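DNA helicase assembly protein (Enterobacteria phage T4, PDB 1C1K) loads the replicative helicase onto forked DNA covered by the single-stranded DNA-binding protein and coordinates leading- and lagging-strand synthesis in phage replication, recombination and repair. Local coordinates at residues A[65-68]-A[69-72]; A[13-16]-A[17-20]; A[168-171]-A[172-176]; A[185-188]-A[189-193]. All coordinates share one frame; numbering follows the deposited sequence.

Interaction 1. Residues A[65-68]-A[69-72]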
# COMPACT_ATOMS: atom_id res chain seq x y z
N LYS A 65 -7.74 20.73 -11.25
CA LYS A 65 -8.78 19.75 -11.49
C LYS A 65 -9.26 18.82 -10.38
O LYS A 65 -10.45 18.51 -10.31
CB LYS A 65 -8.36 18.90 -12.68
CG LYS A 65 -9.30 17.75 -13.01
CD LYS A 65 -8.87 17.05 -14.29
CE LYS A 65 -9.75 15.85 -14.58
NZ LYS A 65 -10.87 16.20 -15.49
N TYR A 66 -8.35 18.38 -9.52
CA TYR A 66 -8.71 17.41 -8.49
C TYR A 66 -8.92 17.90 -7.07
O TYR A 66 -8.20 18.76 -6.58
CB TYR A 66 -7.65 16.29 -8.48
CG TYR A 66 -7.48 15.61 -9.82
CD1 TYR A 66 -6.45 15.99 -10.69
CD2 TYR A 66 -8.35 14.60 -10.23
CE1 TYR A 66 -6.30 15.39 -11.93
CE2 TYR A 66 -8.20 13.99 -11.47
CZ TYR A 66 -7.18 14.39 -12.32
OH TYR A 66 -7.05 13.80 -13.55
N LYS A 67 -9.92 17.32 -6.41
CA LYS A 67 -10.23 17.65 -5.03
C LYS A 67 -9.17 17.00 -4.16
O LYS A 67 -8.48 16.08 -4.60
CB LYS A 67 -11.61 17.11 -4.63
CG LYS A 67 -12.73 17.46 -5.58
CD LYS A 67 -13.96 16.61 -5.28
CE LYS A 67 -15.24 17.37 -5.59
NZ LYS A 67 -15.46 18.49 -4.63
N LEU A 68 -9.05 17.46 -2.92
CA LEU A 68 -8.06 16.93 -2.00
C LEU A 68 -8.10 15.40 -1.88
O LEU A 68 -7.06 14.75 -1.91
CB LEU A 68 -8.24 17.56 -0.61
CG LEU A 68 -7.34 17.04 0.51
CD1 LEU A 68 -5.87 17.17 0.11
CD2 LEU A 68 -7.61 17.83 1.80
N LYS A 69 -9.29 14.83 -1.73
CA LYS A 69 -9.42 13.38 -1.60
C LYS A 69 -8.87 12.67 -2.85
O LYS A 69 -8.20 11.63 -2.74
CB LYS A 69 -10.89 12.99 -1.37
CG LYS A 69 -11.83 13.37 -2.49
CD LYS A 69 -13.27 12.98 -2.17
CE LYS A 69 -14.11 12.90 -3.43
NZ LYS A 69 -15.55 12.68 -3.13
N GLU A 70 -9.15 13.22 -4.02
CA GLU A 70 -8.66 12.63 -5.26
C GLU A 70 -7.14 12.76 -5.35
O GLU A 70 -6.44 11.83 -5.75
CB GLU A 70 -9.33 13.32 -6.46
CG GLU A 70 -10.85 13.17 -6.48
CD GLU A 70 -11.52 13.97 -7.59
OE1 GLU A 70 -11.28 15.19 -7.69
OE2 GLU A 70 -12.31 13.37 -8.35
N LEU A 71 -6.62 13.92 -4.95
CA LEU A 71 -5.18 14.16 -4.98
C LEU A 71 -4.49 13.16 -4.05
O LEU A 71 -3.47 12.57 -4.42
CB LEU A 71 -4.87 15.59 -4.53
CG LEU A 71 -5.32 16.70 -5.50
CD1 LEU A 71 -5.35 18.05 -4.79
CD2 LEU A 71 -4.37 16.74 -6.70
N ALA A 72 -5.04 12.97 -2.86
CA ALA A 72 -4.46 12.02 -1.90
C ALA A 72 -4.40 10.62 -2.51
O ALA A 72 -3.38 9.93 -2.40
CB ALA A 72 -5.29 12.00 -0.63
O HOH W 1 -12.59 17.28 -9.01

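Interaction 2. Residues A[13-16]-A[17-20]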
# COMPACT_ATOMS: atom_id res chain seq x y z
N TYR A 13 -10.70 22.12 -2.80
CA TYR A 13 -9.76 22.34 -3.89
C TYR A 13 -8.66 23.17 -3.23
O TYR A 13 -8.94 24.03 -2.37
CB TYR A 13 -10.41 23.11 -5.03
CG TYR A 13 -11.36 22.22 -5.83
CD1 TYR A 13 -12.73 22.27 -5.59
CD2 TYR A 13 -10.87 21.30 -6.76
CE1 TYR A 13 -13.60 21.40 -6.26
CE2 TYR A 13 -11.74 20.43 -7.43
CZ TYR A 13 -13.10 20.49 -7.17
OH TYR A 13 -13.97 19.64 -7.81
N ILE A 14 -7.41 22.90 -3.61
CA ILE A 14 -6.26 23.59 -3.04
C ILE A 14 -5.35 24.10 -4.15
O ILE A 14 -5.56 23.79 -5.32
CB ILE A 14 -5.49 22.64 -2.09
CG1 ILE A 14 -4.95 21.43 -2.87
CG2 ILE A 14 -6.43 22.16 -0.99
CD1 ILE A 14 -4.16 20.45 -2.01
N ASP A 15 -4.33 24.89 -3.79
CA ASP A 15 -3.45 25.43 -4.82
C ASP A 15 -2.27 24.52 -5.17
O ASP A 15 -2.07 23.47 -4.56
CB ASP A 15 -2.97 26.85 -4.45
CG ASP A 15 -2.11 26.91 -3.20
OD1 ASP A 15 -1.61 25.86 -2.73
OD2 ASP A 15 -1.92 28.04 -2.68
N GLY A 16 -1.51 24.93 -6.18
CA GLY A 16 -0.38 24.14 -6.65
C GLY A 16 0.67 23.80 -5.62
O GLY A 16 1.12 22.65 -5.54
N LYS A 17 1.10 24.78 -4.83
CA LYS A 17 2.11 24.50 -3.82
C LYS A 17 1.55 23.52 -2.79
O LYS A 17 2.28 22.67 -2.27
CB LYS A 17 2.57 25.78 -3.13
CG LYS A 17 3.62 25.50 -2.04
CD LYS A 17 4.46 26.72 -1.69
CE LYS A 17 5.47 26.35 -0.60
NZ LYS A 17 5.81 27.50 0.29
N SER A 18 0.27 23.64 -2.48
CA SER A 18 -0.35 22.75 -1.50
C SER A 18 -0.38 21.32 -2.03
O SER A 18 -0.22 20.37 -1.25
CB SER A 18 -1.76 23.23 -1.15
OG SER A 18 -1.71 24.49 -0.50
N VAL A 19 -0.58 21.16 -3.33
CA VAL A 19 -0.59 19.83 -3.93
C VAL A 19 0.82 19.26 -3.79
O VAL A 19 1.00 18.08 -3.48
CB VAL A 19 -0.99 19.88 -5.43
CG1 VAL A 19 -0.80 18.52 -6.08
CG2 VAL A 19 -2.44 20.31 -5.56
N TYR A 20 1.83 20.10 -4.01
CA TYR A 20 3.21 19.65 -3.89
C TYR A 20 3.48 19.20 -2.45
O TYR A 20 4.13 18.18 -2.23
CB TYR A 20 4.18 20.77 -4.26
CG TYR A 20 5.60 20.52 -3.78
CD1 TYR A 20 6.45 19.66 -4.48
CD2 TYR A 20 6.08 21.14 -2.63
CE1 TYR A 20 7.76 19.44 -4.04
CE2 TYR A 20 7.38 20.93 -2.18
CZ TYR A 20 8.21 20.08 -2.90
OH TYR A 20 9.51 19.89 -2.47

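Interaction 3. Residues A[168-171]-A[172-176]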
# COMPACT_ATOMS: atom_id res chain seq x y z
N LEU A 168 -2.95 -12.16 11.19
CA LEU A 168 -1.87 -13.15 11.18
C LEU A 168 -0.52 -12.60 11.66
O LEU A 168 0.42 -13.36 11.86
CB LEU A 168 -1.71 -13.76 9.79
CG LEU A 168 -2.90 -14.55 9.23
CD1 LEU A 168 -2.56 -15.07 7.84
CD2 LEU A 168 -3.26 -15.70 10.17
N ASN A 169 -0.43 -11.28 11.83
CA ASN A 169 0.80 -10.65 12.32
C ASN A 169 2.06 -11.01 11.50
O ASN A 169 3.13 -11.24 12.07
CB ASN A 169 1.01 -11.04 13.79
CG ASN A 169 2.11 -10.23 14.47
OD1 ASN A 169 2.83 -10.74 15.33
ND2 ASN A 169 2.23 -8.97 14.09
N ILE A 170 1.93 -11.02 10.18
CA ILE A 170 3.03 -11.37 9.29
C ILE A 170 4.19 -10.37 9.23
O ILE A 170 5.36 -10.76 9.31
CB ILE A 170 2.52 -11.55 7.84
CG1 ILE A 170 1.51 -12.69 7.77
CG2 ILE A 170 3.69 -11.82 6.91
CD1 ILE A 170 0.59 -12.61 6.55
N ILE A 171 3.86 -9.10 9.06
CA ILE A 171 4.88 -8.06 8.93
C ILE A 171 5.82 -7.97 10.12
O ILE A 171 7.04 -8.06 9.97
CB ILE A 171 4.23 -6.67 8.69
CG1 ILE A 171 3.45 -6.68 7.37
CG2 ILE A 171 5.30 -5.59 8.65
CD1 ILE A 171 2.43 -5.54 7.23
N ASP A 172 5.26 -7.78 11.31
CA ASP A 172 6.07 -7.65 12.51
C ASP A 172 6.93 -8.88 12.78
O ASP A 172 8.09 -8.75 13.15
CB ASP A 172 5.18 -7.34 13.72
CG ASP A 172 4.54 -5.96 13.62
OD1 ASP A 172 3.69 -5.65 14.48
OD2 ASP A 172 4.87 -5.20 12.69
N LYS A 173 6.38 -10.07 12.56
CA LYS A 173 7.15 -11.30 12.76
C LYS A 173 8.31 -11.40 11.77
O LYS A 173 9.39 -11.85 12.11
CB LYS A 173 6.24 -12.52 12.62
CG LYS A 173 5.23 -12.64 13.75
CD LYS A 173 5.03 -14.09 14.14
CE LYS A 173 3.76 -14.65 13.54
NZ LYS A 173 3.91 -16.11 13.25
N HIS A 174 8.07 -10.98 10.53
CA HIS A 174 9.13 -11.01 9.53
C HIS A 174 10.22 -10.01 9.94
O HIS A 174 11.41 -10.32 9.89
CB HIS A 174 8.56 -10.63 8.15
CG HIS A 174 8.00 -11.78 7.38
ND1 HIS A 174 7.05 -12.64 7.89
CD2 HIS A 174 8.23 -12.20 6.11
CE1 HIS A 174 6.72 -13.54 6.98
NE2 HIS A 174 7.42 -13.29 5.89
N ASP A 175 9.79 -8.82 10.34
CA ASP A 175 10.70 -7.75 10.75
C ASP A 175 11.63 -8.16 11.90
O ASP A 175 12.81 -7.79 11.91
CB ASP A 175 9.91 -6.52 11.19
CG ASP A 175 9.51 -5.63 10.03
OD1 ASP A 175 8.77 -4.65 10.27
OD2 ASP A 175 9.94 -5.90 8.88
N GLU A 176 11.11 -8.92 12.86
CA GLU A 176 11.92 -9.34 13.99
C GLU A 176 12.87 -10.49 13.69
O GLU A 176 13.84 -10.69 14.40
CB GLU A 176 11.03 -9.72 15.19
CG GLU A 176 9.71 -10.40 14.84
CD GLU A 176 8.58 -10.03 15.80
OE1 GLU A 176 7.90 -10.95 16.31
OE2 GLU A 176 8.35 -8.82 16.05
O HOH W 2 2.33 -15.06 10.77
O HOH W 3 2.48 -7.40 11.84
O HOH W 4 4.80 -9.62 16.96

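Interaction 4. Residues A[185-188]-A[189-193]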
# COMPACT_ATOMS: atom_id res chain seq x y z
N ASN A 185 12.91 -3.25 2.25
CA ASN A 185 12.41 -2.27 1.30
C ASN A 185 10.89 -2.36 1.18
O ASN A 185 10.19 -1.35 1.15
CB ASN A 185 13.05 -2.49 -0.07
CG ASN A 185 14.57 -2.47 -0.02
OD1 ASN A 185 15.23 -2.96 -0.94
ND2 ASN A 185 15.12 -1.92 1.05
N TYR A 186 10.38 -3.59 1.09
CA TYR A 186 8.95 -3.80 0.98
C TYR A 186 8.27 -3.52 2.32
O TYR A 186 7.20 -2.91 2.37
CB TYR A 186 8.65 -5.25 0.56
CG TYR A 186 8.43 -5.43 -0.93
CD1 TYR A 186 9.50 -5.73 -1.77
CD2 TYR A 186 7.16 -5.31 -1.49
CE1 TYR A 186 9.31 -5.92 -3.14
CE2 TYR A 186 6.96 -5.50 -2.85
CZ TYR A 186 8.04 -5.80 -3.67
OH TYR A 186 7.84 -5.99 -5.02
N SER A 187 8.90 -3.97 3.40
CA SER A 187 8.34 -3.78 4.73
C SER A 187 8.12 -2.31 5.08
O SER A 187 7.16 -1.96 5.77
CB SER A 187 9.24 -4.43 5.78
OG SER A 187 8.56 -4.51 7.01
N ILE A 188 9.02 -1.45 4.60
CA ILE A 188 8.87 -0.03 4.86
C ILE A 188 7.55 0.43 4.25
O ILE A 188 6.77 1.12 4.91
CB ILE A 188 10.04 0.77 4.25
CG1 ILE A 188 11.31 0.53 5.07
CG2 ILE A 188 9.71 2.27 4.24
CD1 ILE A 188 12.57 1.04 4.40
N LYS A 189 7.28 0.03 3.01
CA LYS A 189 6.04 0.42 2.34
C LYS A 189 4.84 -0.24 2.99
O LYS A 189 3.79 0.38 3.17
CB LYS A 189 6.08 0.04 0.86
CG LYS A 189 7.34 0.44 0.12
CD LYS A 189 7.31 1.90 -0.30
CE LYS A 189 8.33 2.19 -1.38
NZ LYS A 189 8.71 0.94 -2.10
N LEU A 190 4.98 -1.52 3.35
CA LEU A 190 3.88 -2.24 3.97
C LEU A 190 3.45 -1.59 5.29
O LEU A 190 2.26 -1.39 5.54
CB LEU A 190 4.29 -3.70 4.21
CG LEU A 190 4.31 -4.57 2.95
CD1 LEU A 190 5.10 -5.84 3.22
CD2 LEU A 190 2.88 -4.91 2.54
N LYS A 191 4.42 -1.26 6.13
CA LYS A 191 4.09 -0.64 7.41
C LYS A 191 3.52 0.76 7.21
O LYS A 191 2.59 1.16 7.91
CB LYS A 191 5.32 -0.60 8.30
CG LYS A 191 5.75 -1.99 8.78
CD LYS A 191 6.63 -1.90 10.03
CE LYS A 191 8.03 -1.40 9.71
NZ LYS A 191 8.75 -2.31 8.77
N ALA A 192 4.07 1.50 6.25
CA ALA A 192 3.58 2.85 5.98
C ALA A 192 2.12 2.81 5.52
O ALA A 192 1.29 3.57 6.01
CB ALA A 192 4.46 3.53 4.94
N TYR A 193 1.83 1.92 4.57
CA TYR A 193 0.47 1.79 4.04
C TYR A 193 -0.47 1.28 5.14
O TYR A 193 -1.62 1.68 5.23
CB TYR A 193 0.48 0.83 2.85
CG TYR A 193 -0.75 0.87 1.95
CD1 TYR A 193 -1.63 1.96 1.95
CD2 TYR A 193 -1.02 -0.19 1.08
CE1 TYR A 193 -2.75 1.98 1.12
CE2 TYR A 193 -2.13 -0.17 0.24
CZ TYR A 193 -2.99 0.91 0.26
OH TYR A 193 -4.09 0.90 -0.56

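Interaction 1. Residues A[65-68]-A[69-72]
E70 reaches back to the backbone of K67, the N-cap residue of helix 68-81, in the side-chain-to-backbone half of a capping box. Carboxylate oxygen OE1 of E70 accepts the amide N of K67 at 2.8 Å, and the bond is almost straight, with an N-H...O angle of 171°. The anti lone pair of OE1, the one turned from the other oxygen, is used. CG of E70 lies anti to its carbonyl carbon (chi1 -61°), which swings the otherwise extended chain toward the turn that precedes the helix. A water bonded to both OE1 of E70 and O of K65 gives the same oxygen a second donor and ties it to the end of helix 56-65. OE1 also lies at the edge of the Y66 ring, close to the ring plane, and the carboxylate is turned 70° from that plane.

L68 and L71 form the buried side of the turn. The side chain of L68 packs on L22 of helix 16-30, while its O receives N of A72 at 2.9 Å. L71 packs CD2 against CB of Y66 at 3.8 Å and places CD1 3.4 Å from O of Y66. On the outer side, the aliphatic chains of K67 and K69 run side by side in the same direction, and both ammonium groups form salt bridges with E11, which would offset their like charges. The first full helical turn closes where N of L71 meets O of K67 at 2.9 Å.

Interaction 2. Residues A[13-16]-A[17-20]
D15 and S18 meet at the start of helix 16-30, where D15 is the N-cap and its carboxylate serves as acceptor for a first-turn amide. One oxygen, OD1 of D15, is gripped twice by the same residue: it accepts OG of S18 at 2.6 Å and N of S18 at 2.9 Å. The two donors arrive from opposite faces of the carboxylate plane, the hydroxyl from 36° above it and the amide nearly along the C-O bond. This pairing fixes the rotation of the carboxylate and of the serine hydroxyl together. The torsions of both residues set it up, for CG of D15 sits between its own N and carbonyl carbon (chi1 65°), while OG of S18 stays beside its backbone N and faces back to the cap. The negative group also lies by the amino end of the helix, where the helix dipole would be expected to stabilise it.

Just before the cap, I14 lays its side chain along the first turn. CD1 of I14 touches CB of S18 at 3.8 Å, and CG1 of I14 meets CG2 of V19 at the same distance, an i to i+5 apolar contact.

Farther out, V19 carries this patch into the interior, against F59 and L62 of helix 56-65 and L71 and F75 of helix 68-81, and I14 also rests on L71. NZ of K17 forms a salt bridge with D47. The backbone beneath the cap is closed by N of V19, bonded to O of D15 at 3.0 Å.

Interaction 3. Residues A[168-171]-A[172-176]
The i to i+4 bond from N of K173 to O of N169 is weak at 3.5 Å; two residues on, N of D175 meets O of I171 at 2.9 Å. N169 itself has a positive phi (54°), a left-handed conformation that ends helix 158-168 and redirects the chain into helix 170-177. N of H174 adds the regular bond to O of I170, and the same carbonyl is approached by ND1 of H174 in a weak, strongly bent bond.

N169 thus occupies the N-cap position of a tight helix-to-helix junction, yet its side chain makes no direct capping bond. Its amide instead stands across D172, the amide and carboxylate planes 87° apart, with ND2 of N169 3.4 Å from CB of D172; the D172 carboxylate forms a salt bridge with R194. A water links the two residues, accepting N of D172 at 2.9 Å and, weakly, ND2 of N169. At the other end of the amide, OD1 of N169 lies 3.4 Å from CG of K173. The lysine chain bends at three successive torsions round O of N169 before its ammonium group reaches E137 in a salt bridge.

Deeper in the fold, CG2 of I170 lies against the imidazole of H174, 3.5 Å from CE1, the two side chains pointing the same way. NE2 of H174 is hydrogen-bonded to S145. I171 and D175 likewise run side by side, CG2 of I171 3.9 Å from OD1 of D175, whose carboxylate is held by W183, S187 and K191 of helix 181-196.

Interaction 4. Residues A[185-188]-A[189-193]
O of S187 receives two donors from K191, the backbone N at 2.9 Å and, more weakly, the ammonium NZ at 3.4 Å. The amide bond is nearly straight, at 169°. The lysine chain curls to bring both ends to one residue: CG of K191 lies anti to its carbonyl carbon, and bends at chi3 (-74°) and chi4 (-61°) fold NZ back over the preceding turn. There NZ also comes 2.8 Å from OG of S187 in a bond whose geometry is weak. The stronger hold on both groups is D175 of helix 170-177, which forms a salt bridge with K191 and a hydrogen bond with S187, and so orients the hydroxyl and ammonium groups beside each other.

The S187-K191 pair is an i to i+4 contact on one face of helix 181-196, which packs in the interior of the mainly alpha-helical fold, and D175 meets it from the neighbouring helix. A second face of the helix carries Y186 and L190. N of L190 bonds to O of Y186 at 2.8 Å, and CG of L190 rests 3.4 Å from that oxygen, while the leucine points on to F158, F161 and I162 of helix 158-168. The Y186 ring meets F148 and W86 edge-to-face.

K189 turns elsewhere, its chain bent at chi2 and chi4 and its CG 3.5 Å from O of N185. Its charged end makes a cation-pi contact with W86. One residue before K189, O of I188 accepts N of A192 at 3.0 Å, with CB of A192 close beside the same oxygen.

The four contacts fall into two touching pairs. Interactions 1 and 2, with centres 10 Å apart, share the packing of neighbouring helix starts: CD1 of L71 meets CG2 of V19 at 3.8 Å, and OH of Y13 lies 3.4 Å from CG of K67. Interactions 3 and 4, 12 Å apart between centres, are joined by polar bonds between consecutive helices, with OD1 of D175 2.8 Å from NZ of K191. The pairs belong to the N- and C-terminal family regions respectively. Interaction 4 lies nearest the chain centre and about 9 Å from interaction 1 between nearest atoms, whereas interactions 2 and 3 lie on opposite sides of the chain centre, their centres 37 Å apart.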